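Local coordinates for protein pectate lyase (Paenibacillus sp. 0602, PDB 5GT5) that cleaves polygalacturonate by beta-elimination and probably acts on pectins too, in an endo manner, with calcium as the likely cofactor, at residues D152-E157 against C167-A172; D174-S179 against G241-G246; Q207-E212 against L231-I236. The protein carries 1 engineered substitution. One frame throughout, in Å; residues are numbered along the deposited sequence. Where two conformers were deposited one is given.

Contact 1: residues D152-E157 against C167-A172. Engineered in segment 167-172: V168 (natural residue Gly).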
loop_
_atom_site.group_PDB
_atom_site.type_symbol
_atom_site.label_atom_id
_atom_site.label_comp_id
_atom_site.label_asym_id
_atom_site.label_seq_id
_atom_site.Cartn_x
_atom_site.Cartn_y
_atom_site.Cartn_z
ATOM N N ASP A 152 -20.981 -9.818 -9.503
ATOM C CA ASP A 152 -19.766 -9.431 -10.220
ATOM C C ASP A 152 -18.751 -10.521 -9.988
ATOM O O ASP A 152 -18.734 -11.108 -8.901
ATOM C CB ASP A 152 -19.215 -8.116 -9.643
ATOM C CG ASP A 152 -20.305 -7.097 -9.386
ATOM O OD1 ASP A 152 -20.691 -6.408 -10.326
ATOM O OD2 ASP A 152 -20.766 -6.981 -8.228
ATOM N N TYR A 153 -17.882 -10.842 -10.943
ATOM C CA TYR A 153 -16.927 -11.907 -10.667
ATOM C C TYR A 153 -15.936 -11.535 -9.561
ATOM O O TYR A 153 -15.695 -12.316 -8.661
ATOM C CB TYR A 153 -16.167 -12.321 -11.921
ATOM C CG TYR A 153 -16.956 -13.163 -12.864
ATOM C CD1 TYR A 153 -17.394 -14.438 -12.471
ATOM C CD2 TYR A 153 -17.208 -12.743 -14.155
ATOM C CE1 TYR A 153 -18.106 -15.229 -13.357
ATOM C CE2 TYR A 153 -17.919 -13.539 -15.048
ATOM C CZ TYR A 153 -18.340 -14.777 -14.631
ATOM O OH TYR A 153 -19.066 -15.551 -15.520
ATOM N N ILE A 154 -15.332 -10.360 -9.660
ATOM C CA ILE A 154 -14.371 -9.918 -8.631
ATOM C C ILE A 154 -14.641 -8.457 -8.336
ATOM O O ILE A 154 -14.744 -7.635 -9.268
ATOM C CB ILE A 154 -12.911 -10.074 -9.084
ATOM C CG1 ILE A 154 -12.610 -11.540 -9.394
ATOM C CG2 ILE A 154 -11.954 -9.550 -8.006
ATOM C CD1 ILE A 154 -11.189 -11.772 -9.956
ATOM N N THR A 155 -14.765 -8.128 -7.051
ATOM C CA THR A 155 -14.877 -6.738 -6.573
ATOM C C THR A 155 -13.756 -6.537 -5.602
ATOM O O THR A 155 -13.530 -7.368 -4.697
ATOM C CB THR A 155 -16.210 -6.467 -5.894
ATOM O OG1 THR A 155 -17.270 -6.753 -6.830
ATOM C CG2 THR A 155 -16.351 -5.023 -5.519
ATOM N N LEU A 156 -13.035 -5.442 -5.775
ATOM C CA LEU A 156 -11.960 -5.084 -4.864
ATOM C C LEU A 156 -12.405 -3.857 -4.072
ATOM O O LEU A 156 -12.813 -2.849 -4.649
ATOM C CB LEU A 156 -10.695 -4.765 -5.644
ATOM C CG LEU A 156 -10.322 -5.778 -6.736
ATOM C CD1 LEU A 156 -9.109 -5.264 -7.490
ATOM C CD2 LEU A 156 -10.034 -7.137 -6.124
ATOM N N GLU A 157 -12.305 -3.913 -2.742
ATOM C CA GLU A 157 -12.737 -2.794 -1.897
ATOM C C GLU A 157 -11.725 -2.492 -0.829
ATOM O O GLU A 157 -11.263 -3.407 -0.129
ATOM C CB GLU A 157 -14.085 -3.068 -1.215
ATOM C CG GLU A 157 -15.252 -3.171 -2.201
ATOM C CD GLU A 157 -16.585 -3.446 -1.534
ATOM O OE1 GLU A 157 -16.668 -3.286 -0.309
ATOM O OE2 GLU A 157 -17.552 -3.820 -2.238
ATOM N N CYS A 167 -6.195 -14.738 -16.330
ATOM C CA CYS A 167 -7.539 -15.204 -16.026
ATOM C C CYS A 167 -8.452 -15.008 -17.218
ATOM O O CYS A 167 -8.134 -14.250 -18.142
ATOM C CB CYS A 167 -8.117 -14.469 -14.805
ATOM S SG CYS A 167 -7.286 -14.906 -13.246
ATOM N N VAL A 168 -9.568 -15.724 -17.203
ATOM C CA VAL A 168 -10.605 -15.624 -18.229
ATOM C C VAL A 168 -11.949 -15.377 -17.572
ATOM O O VAL A 168 -12.276 -16.036 -16.577
ATOM C CB VAL A 168 -10.657 -16.899 -19.044
ATOM C CG1 VAL A 168 -11.834 -16.885 -20.050
ATOM C CG2 VAL A 168 -9.418 -16.971 -19.772
ATOM N N PHE A 169 -12.706 -14.423 -18.123
ATOM C CA PHE A 169 -14.013 -14.050 -17.589
ATOM C C PHE A 169 -15.035 -14.157 -18.699
ATOM O O PHE A 169 -14.792 -13.689 -19.810
ATOM C CB PHE A 169 -13.971 -12.620 -17.046
ATOM C CG PHE A 169 -12.964 -12.414 -15.952
ATOM C CD1 PHE A 169 -11.624 -12.175 -16.252
ATOM C CD2 PHE A 169 -13.355 -12.496 -14.626
ATOM C CE1 PHE A 169 -10.701 -11.966 -15.248
ATOM C CE2 PHE A 169 -12.432 -12.301 -13.603
ATOM C CZ PHE A 169 -11.105 -12.038 -13.910
ATOM N N ASN A 170 -16.170 -14.774 -18.373
ATOM C CA ASN A 170 -17.285 -14.936 -19.301
ATOM C C ASN A 170 -18.385 -13.935 -18.945
ATOM O O ASN A 170 -18.097 -12.928 -18.307
ATOM C CB ASN A 170 -17.773 -16.387 -19.243
ATOM C CG ASN A 170 -16.752 -17.367 -19.782
ATOM O OD1 ASN A 170 -16.727 -17.643 -20.996
ATOM N ND2 ASN A 170 -15.911 -17.913 -18.898
ATOM N N LYS A 171 -19.639 -14.206 -19.272
ATOM C CA LYS A 171 -20.700 -13.242 -18.985
ATOM C C LYS A 171 -20.928 -13.109 -17.487
ATOM O O LYS A 171 -20.876 -14.092 -16.733
ATOM C CB LYS A 171 -22.015 -13.704 -19.631
ATOM C CG LYS A 171 -22.074 -13.577 -21.142
ATOM C CD LYS A 171 -22.744 -12.310 -21.548
ATOM C CE LYS A 171 -24.277 -12.347 -21.278
ATOM N NZ LYS A 171 -24.699 -10.935 -21.542
ATOM N N ALA A 172 -21.201 -11.887 -17.050
ATOM C CA ALA A 172 -21.649 -11.645 -15.690
ATOM C C ALA A 172 -22.871 -10.749 -15.717
ATOM O O ALA A 172 -23.005 -9.879 -16.579
ATOM C CB ALA A 172 -20.534 -10.980 -14.844
#
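The rings of Y153 and F169 meet within one coil of the right-handed parallel beta-helix of family 1 polysaccharide lyases, and their meeting illustrates how the first and third strands of one coil are joined across its interior. The two side chains run past one another in opposite senses. F169 offers its rim: CB of Y153 and CD1 of I154 both lie at the ring edge, near its plane. CD2 of Y153 comes within 3.9 Å of CD2 of F169, and CD1 of I154 approaches CE2 of F169 at the same 3.9 Å. I154 meets the phenylalanine at about a right angle, its ethyl arm doing the touching.

F169 also belongs to a column of aromatic residues in the interior, stacking on F132 of one neighbouring coil and meeting the ring of F193 in another. I154 touches F132 too, while its backbone pairs with L176 and D178.

Farther along the tyrosine, A172 lays its CB obliquely against the ring, 3.7 Å from CE2 of Y153. The bend at 170-172 is thereby wrapped round the phenol. K171 turns its own side chain the other way, where NZ bonds to O of S240 and of S242, and N170 is fixed through ND2 to O of F132. D152, a probable calcium ligand by similarity, sits directly before the tyrosine and accepts from N of G175.

With chi1 at -76°, CG of Y153 lies opposite the carbonyl carbon, and the ring reaches two carbonyls. O of N170 lies at the ring edge, 3.3 Å from CE2 of Y153. The hydroxyl OH of Y153 donates a weak bond of 2.6 Å to O of K171.

Contact 2: residues D174-S179 against G241-G246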
loop_
_atom_site.group_PDB
_atom_site.type_symbol
_atom_site.label_atom_id
_atom_site.label_comp_id
_atom_site.label_asym_id
_atom_site.label_seq_id
_atom_site.Cartn_x
_atom_site.Cartn_y
_atom_site.Cartn_z
ATOM N N ASP A 174 -23.570 -8.329 -13.658
ATOM C CA ASP A 174 -23.084 -6.956 -13.530
ATOM C C ASP A 174 -21.640 -6.896 -14.027
ATOM O O ASP A 174 -21.377 -7.160 -15.198
ATOM C CB ASP A 174 -23.258 -6.512 -12.057
ATOM C CG ASP A 174 -23.146 -5.022 -11.828
ATOM O OD1 ASP A 174 -23.045 -4.240 -12.786
ATOM O OD2 ASP A 174 -23.235 -4.628 -10.635
ATOM N N GLY A 175 -20.692 -6.577 -13.166
ATOM C CA GLY A 175 -19.331 -6.344 -13.636
ATOM C C GLY A 175 -18.414 -7.552 -13.649
ATOM O O GLY A 175 -18.663 -8.594 -13.020
ATOM N N LEU A 176 -17.306 -7.391 -14.355
ATOM C CA LEU A 176 -16.303 -8.446 -14.444
ATOM C C LEU A 176 -15.280 -8.280 -13.337
ATOM O O LEU A 176 -15.184 -9.147 -12.464
ATOM C CB LEU A 176 -15.640 -8.421 -15.813
ATOM C CG LEU A 176 -16.613 -8.572 -16.979
ATOM C CD1 LEU A 176 -15.843 -8.480 -18.322
ATOM C CD2 LEU A 176 -17.379 -9.883 -16.870
ATOM N N VAL A 177 -14.494 -7.206 -13.363
ATOM C CA VAL A 177 -13.625 -6.901 -12.224
ATOM C C VAL A 177 -13.819 -5.423 -11.929
ATOM O O VAL A 177 -13.539 -4.566 -12.782
ATOM C CB VAL A 177 -12.119 -7.180 -12.467
ATOM C CG1 VAL A 177 -11.322 -6.852 -11.202
ATOM C CG2 VAL A 177 -11.883 -8.651 -12.884
ATOM N N ASP A 178 -14.338 -5.118 -10.739
ATOM C CA ASP A 178 -14.628 -3.759 -10.289
ATOM C C ASP A 178 -13.704 -3.417 -9.159
ATOM O O ASP A 178 -13.293 -4.292 -8.365
ATOM C CB ASP A 178 -16.053 -3.656 -9.810
ATOM C CG ASP A 178 -17.073 -3.830 -10.932
ATOM O OD1 ASP A 178 -16.725 -3.695 -12.120
ATOM O OD2 ASP A 178 -18.261 -4.101 -10.609
ATOM N N SER A 179 -13.362 -2.142 -9.062
ATOM C CA SER A 179 -12.428 -1.692 -8.039
ATOM C C SER A 179 -13.036 -0.483 -7.366
ATOM O O SER A 179 -13.366 0.497 -8.056
ATOM C CB SER A 179 -11.082 -1.393 -8.677
ATOM O OG SER A 179 -10.117 -1.145 -7.668
ATOM N N GLY A 241 -25.496 -11.985 -26.244
ATOM C CA GLY A 241 -24.202 -12.648 -26.156
ATOM C C GLY A 241 -23.093 -11.778 -25.632
ATOM O O GLY A 241 -22.225 -12.259 -24.898
ATOM N N SER A 242 -23.074 -10.512 -26.013
ATOM C CA SER A 242 -22.028 -9.607 -25.514
ATOM C C SER A 242 -22.207 -9.231 -24.047
ATOM O O SER A 242 -23.310 -9.275 -23.499
ATOM C CB SER A 242 -21.945 -8.348 -26.386
ATOM O OG SER A 242 -23.205 -7.741 -26.555
ATOM N N GLN A 243 -21.085 -8.927 -23.403
ATOM C CA GLN A 243 -21.098 -8.594 -21.969
ATOM C C GLN A 243 -21.400 -7.113 -21.793
ATOM O O GLN A 243 -20.783 -6.274 -22.436
ATOM C CB GLN A 243 -19.720 -8.939 -21.388
ATOM C CG GLN A 243 -19.458 -8.374 -19.987
ATOM C CD GLN A 243 -20.411 -8.915 -18.942
ATOM O OE1 GLN A 243 -21.081 -9.943 -19.172
ATOM N NE2 GLN A 243 -20.470 -8.256 -17.788
ATOM N N LYS A 244 -22.356 -6.763 -20.945
ATOM C CA LYS A 244 -22.793 -5.352 -20.849
ATOM C C LYS A 244 -21.771 -4.452 -20.166
ATOM O O LYS A 244 -21.559 -3.324 -20.589
ATOM C CB LYS A 244 -24.133 -5.271 -20.112
ATOM C CG LYS A 244 -24.768 -3.892 -20.017
ATOM C CD LYS A 244 -25.164 -3.397 -21.391
ATOM C CE LYS A 244 -26.407 -4.111 -21.908
ATOM N NZ LYS A 244 -26.875 -3.553 -23.223
ATOM N N LYS A 245 -21.130 -4.933 -19.111
ATOM C CA LYS A 245 -20.241 -4.086 -18.283
ATOM C C LYS A 245 -18.880 -4.734 -18.055
ATOM O O LYS A 245 -18.803 -5.910 -17.690
ATOM C CB LYS A 245 -20.882 -3.813 -16.895
ATOM C CG LYS A 245 -22.142 -2.964 -16.919
ATOM C CD LYS A 245 -22.940 -3.163 -15.647
ATOM C CE LYS A 245 -24.268 -2.424 -15.670
ATOM N NZ LYS A 245 -25.228 -3.031 -14.698
ATOM N N GLY A 246 -17.802 -3.970 -18.231
ATOM C CA GLY A 246 -16.462 -4.456 -17.982
ATOM C C GLY A 246 -15.928 -4.174 -16.585
ATOM O O GLY A 246 -16.147 -4.950 -15.659
HETATM O O HOH W 1 -23.034 -6.571 -17.364
#
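L176 and G246 are joined by the main-chain bond of this contact: N of L176 donates to O of G246 over 3.0 Å, in the carbonyl plane, with an N-H...O angle of 159°. The two backbones run the same way here, G175 beside K245 and L176 beside G246, so the loop after helix 233-241 is drawn alongside the segment that leads into strand 177-180.

A second group of polar links involves side chains and water. NE2 of Q243 donates to O of K245 at 2.9 Å, the acceptor lying almost in the plane of the amide, which fixes the rotation of that group; its OE1 accepts from N of A172. NE2 of Q243 also comes to 3.0 Å from O of D174. A water adds a bridge, donating to O of D174 and accepting weakly from N of K245. OD1 of D178 accepts from N of L248.

Van der Waals packing sets the leucine on the glutamine and the backbone. The L176 and Q243 side chains lie alongside, pointing opposite ways, with CD2 of L176 3.8 Å from CD of Q243, and CG of L176 rests 3.5 Å from O of K245. The same leucine touches F193 of strand 184-194, farther on in the same coil.

Charge provides the last kind. NZ of K245 makes a salt bridge of 3.1 Å with OD1 of D174, approaching from above the carboxylate plane. D174 has two conformers and the bridge belongs to one of them, so it is doubtful as a constant feature.

Carboxylates of D174 and D178 both crowd OD1 of D152, and K245 touches R276, the likely active-site arginine. D152, D174 and D178 are probably the calcium ligands, consistent with the substrate cleft of the family 1 lyase beta-helix.

Contact 3: residues Q207-E212 against L231-I236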
loop_
_atom_site.group_PDB
_atom_site.type_symbol
_atom_site.label_atom_id
_atom_site.label_comp_id
_atom_site.label_asym_id
_atom_site.label_seq_id
_atom_site.Cartn_x
_atom_site.Cartn_y
_atom_site.Cartn_z
ATOM N N GLN A 207 -30.436 -20.143 -21.166
ATOM C CA GLN A 207 -31.358 -19.201 -20.544
ATOM C C GLN A 207 -32.528 -18.863 -21.482
ATOM O O GLN A 207 -33.687 -18.827 -21.065
ATOM C CB GLN A 207 -30.588 -17.912 -20.190
ATOM C CG GLN A 207 -31.460 -16.716 -19.742
ATOM C CD GLN A 207 -32.048 -16.954 -18.382
ATOM O OE1 GLN A 207 -31.482 -16.521 -17.379
ATOM N NE2 GLN A 207 -33.171 -17.685 -18.323
ATOM N N ILE A 208 -32.219 -18.574 -22.739
ATOM C CA ILE A 208 -33.272 -18.175 -23.674
ATOM C C ILE A 208 -34.236 -19.346 -23.956
ATOM O O ILE A 208 -35.452 -19.144 -24.007
ATOM C CB ILE A 208 -32.706 -17.566 -24.961
ATOM C CG1 ILE A 208 -32.525 -16.045 -24.815
ATOM C CG2 ILE A 208 -33.697 -17.696 -26.107
ATOM C CD1 ILE A 208 -31.568 -15.606 -23.728
ATOM N N ASN A 209 -33.707 -20.562 -24.075
ATOM C CA ASN A 209 -34.587 -21.720 -24.318
ATOM C C ASN A 209 -35.626 -21.905 -23.227
ATOM O O ASN A 209 -36.808 -22.212 -23.512
ATOM C CB ASN A 209 -33.760 -22.999 -24.474
ATOM C CG ASN A 209 -33.075 -23.097 -25.799
ATOM O OD1 ASN A 209 -33.350 -22.332 -26.732
ATOM N ND2 ASN A 209 -32.151 -24.060 -25.900
ATOM N N GLU A 210 -35.223 -21.700 -21.978
ATOM C CA GLU A 210 -36.158 -21.809 -20.861
ATOM C C GLU A 210 -37.309 -20.823 -21.038
ATOM O O GLU A 210 -38.486 -21.169 -20.838
ATOM C CB GLU A 210 -35.426 -21.589 -19.527
ATOM C CG GLU A 210 -36.298 -21.646 -18.259
ATOM C CD GLU A 210 -36.854 -23.032 -17.972
ATOM O OE1 GLU A 210 -36.181 -24.044 -18.309
ATOM O OE2 GLU A 210 -37.976 -23.106 -17.413
ATOM N N MET A 211 -36.988 -19.596 -21.427
ATOM C CA MET A 211 -38.025 -18.577 -21.552
ATOM C C MET A 211 -38.896 -18.810 -22.770
ATOM O O MET A 211 -40.096 -18.536 -22.721
ATOM C CB MET A 211 -37.386 -17.181 -21.572
ATOM C CG MET A 211 -36.620 -16.900 -20.266
ATOM S SD MET A 211 -36.075 -15.201 -20.113
ATOM C CE MET A 211 -34.886 -15.112 -21.428
ATOM N N GLU A 212 -38.301 -19.290 -23.856
ATOM C CA GLU A 212 -39.044 -19.553 -25.086
ATOM C C GLU A 212 -40.142 -20.578 -24.839
ATOM O O GLU A 212 -41.205 -20.495 -25.452
ATOM C CB GLU A 212 -38.088 -19.972 -26.210
ATOM C CG GLU A 212 -38.754 -20.213 -27.562
ATOM C CD GLU A 212 -39.287 -18.965 -28.223
ATOM O OE1 GLU A 212 -38.966 -17.837 -27.790
ATOM O OE2 GLU A 212 -40.030 -19.111 -29.220
ATOM N N LEU A 231 -38.422 -9.570 -32.548
ATOM C CA LEU A 231 -37.137 -10.268 -32.438
ATOM C C LEU A 231 -37.340 -11.761 -32.391
ATOM O O LEU A 231 -38.235 -12.260 -31.712
ATOM C CB LEU A 231 -36.421 -9.842 -31.159
ATOM C CG LEU A 231 -35.821 -8.436 -31.258
ATOM C CD1 LEU A 231 -35.583 -7.861 -29.833
ATOM C CD2 LEU A 231 -34.514 -8.403 -32.062
ATOM N N SER A 232 -36.474 -12.485 -33.086
ATOM C CA SER A 232 -36.495 -13.941 -32.988
ATOM C C SER A 232 -35.735 -14.418 -31.737
ATOM O O SER A 232 -34.972 -13.682 -31.112
ATOM C CB SER A 232 -35.864 -14.550 -34.241
ATOM O OG SER A 232 -34.467 -14.297 -34.259
ATOM N N LYS A 233 -35.940 -15.669 -31.342
ATOM C CA LYS A 233 -35.138 -16.247 -30.267
ATOM C C LYS A 233 -33.653 -16.164 -30.583
ATOM O O LYS A 233 -32.855 -15.789 -29.727
ATOM C CB LYS A 233 -35.580 -17.700 -30.046
ATOM C CG LYS A 233 -34.735 -18.543 -29.141
ATOM C CD LYS A 233 -35.272 -19.987 -29.110
ATOM C CE LYS A 233 -35.270 -20.602 -30.513
ATOM N NZ LYS A 233 -36.297 -21.685 -30.690
ATOM N N GLU A 234 -33.289 -16.464 -31.820
ATOM C CA GLU A 234 -31.920 -16.374 -32.269
ATOM C C GLU A 234 -31.397 -14.943 -32.159
ATOM O O GLU A 234 -30.269 -14.747 -31.717
ATOM C CB GLU A 234 -31.798 -16.906 -33.699
ATOM C CG GLU A 234 -32.117 -18.413 -33.806
ATOM C CD GLU A 234 -33.646 -18.788 -33.913
ATOM O OE1 GLU A 234 -34.558 -17.902 -34.016
ATOM O OE2 GLU A 234 -33.923 -20.022 -33.921
ATOM N N ASP A 235 -32.212 -13.953 -32.525
ATOM C CA ASP A 235 -31.823 -12.549 -32.396
ATOM C C ASP A 235 -31.514 -12.237 -30.958
ATOM O O ASP A 235 -30.515 -11.568 -30.659
ATOM C CB ASP A 235 -32.958 -11.624 -32.829
ATOM C CG ASP A 235 -33.162 -11.564 -34.331
ATOM O OD1 ASP A 235 -32.253 -11.870 -35.137
ATOM O OD2 ASP A 235 -34.291 -11.169 -34.700
ATOM N N ILE A 236 -32.380 -12.688 -30.054
ATOM C CA ILE A 236 -32.186 -12.363 -28.630
ATOM C C ILE A 236 -30.941 -13.048 -28.062
ATOM O O ILE A 236 -30.182 -12.436 -27.314
ATOM C CB ILE A 236 -33.466 -12.621 -27.827
ATOM C CG1 ILE A 236 -34.595 -11.698 -28.353
ATOM C CG2 ILE A 236 -33.236 -12.505 -26.300
ATOM C CD1 ILE A 236 -35.948 -12.047 -27.751
HETATM O O HOH W 2 -36.029 -22.708 -27.991
HETATM O O HOH W 3 -38.743 -19.976 -32.007
HETATM O O HOH W 4 -39.746 -21.227 -30.835
#
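NZ of K233 is linked to N209 by water: one molecule accepts from NZ of K233 at 2.9 Å and donates to OD1 of N209. Toward OE2 of E212 the link is less certain, a single doubtful water with alternative positions. The charges themselves stay apart, OE2 of E212 being 4.8 Å from NZ of K233, and OE1 of E212 is engaged by Y221 and R225 of helix 219-225.

Beneath the ammonium group the lysine chain packs on helix 203-212. Its CG comes tightly to CG2 of I208, at 3.3 Å. CD of K233 lies against CG of E212 at 3.8 Å, and beyond it the bend at chi3 (59°) turns CE and NZ. Deeper in, CG2 of I236 meets CG1 of I208, 3.9 Å away, and Y221 touches both isoleucines.

S232 and D235 form a capping box at the start of helix 233-241: N of D235 donates to OG of S232, and N of S232 to OD2 of D235.

Two short helices thus pack by aliphatic contact. At their margin solvent probably mediates between K233 and E212, and because R225 and Y221 already engage the carboxylate, the direct attraction is probably weak.

Contacts 1 and 2 belong to the heart of the beta-helix and contact 3 to its periphery, its centre about 25 Å from the centre of the chain. The first two touch directly, since strands 154-157 and 177-180 are sheet neighbours and D152 bonds to G175; together they assemble the probable calcium aspartates. Their chemistry nevertheless differs: aromatic packing dominates inside the coil, backbone bonds and a less certain salt bridge beside the probable substrate cleft. Contact 3, nested in the chain excursion that contact 2 closes, joins helices through aliphatic packing and water. Helix 233-241 relates all three, for S240 at its far end receives K171 and the loop beyond it supplies contact 2.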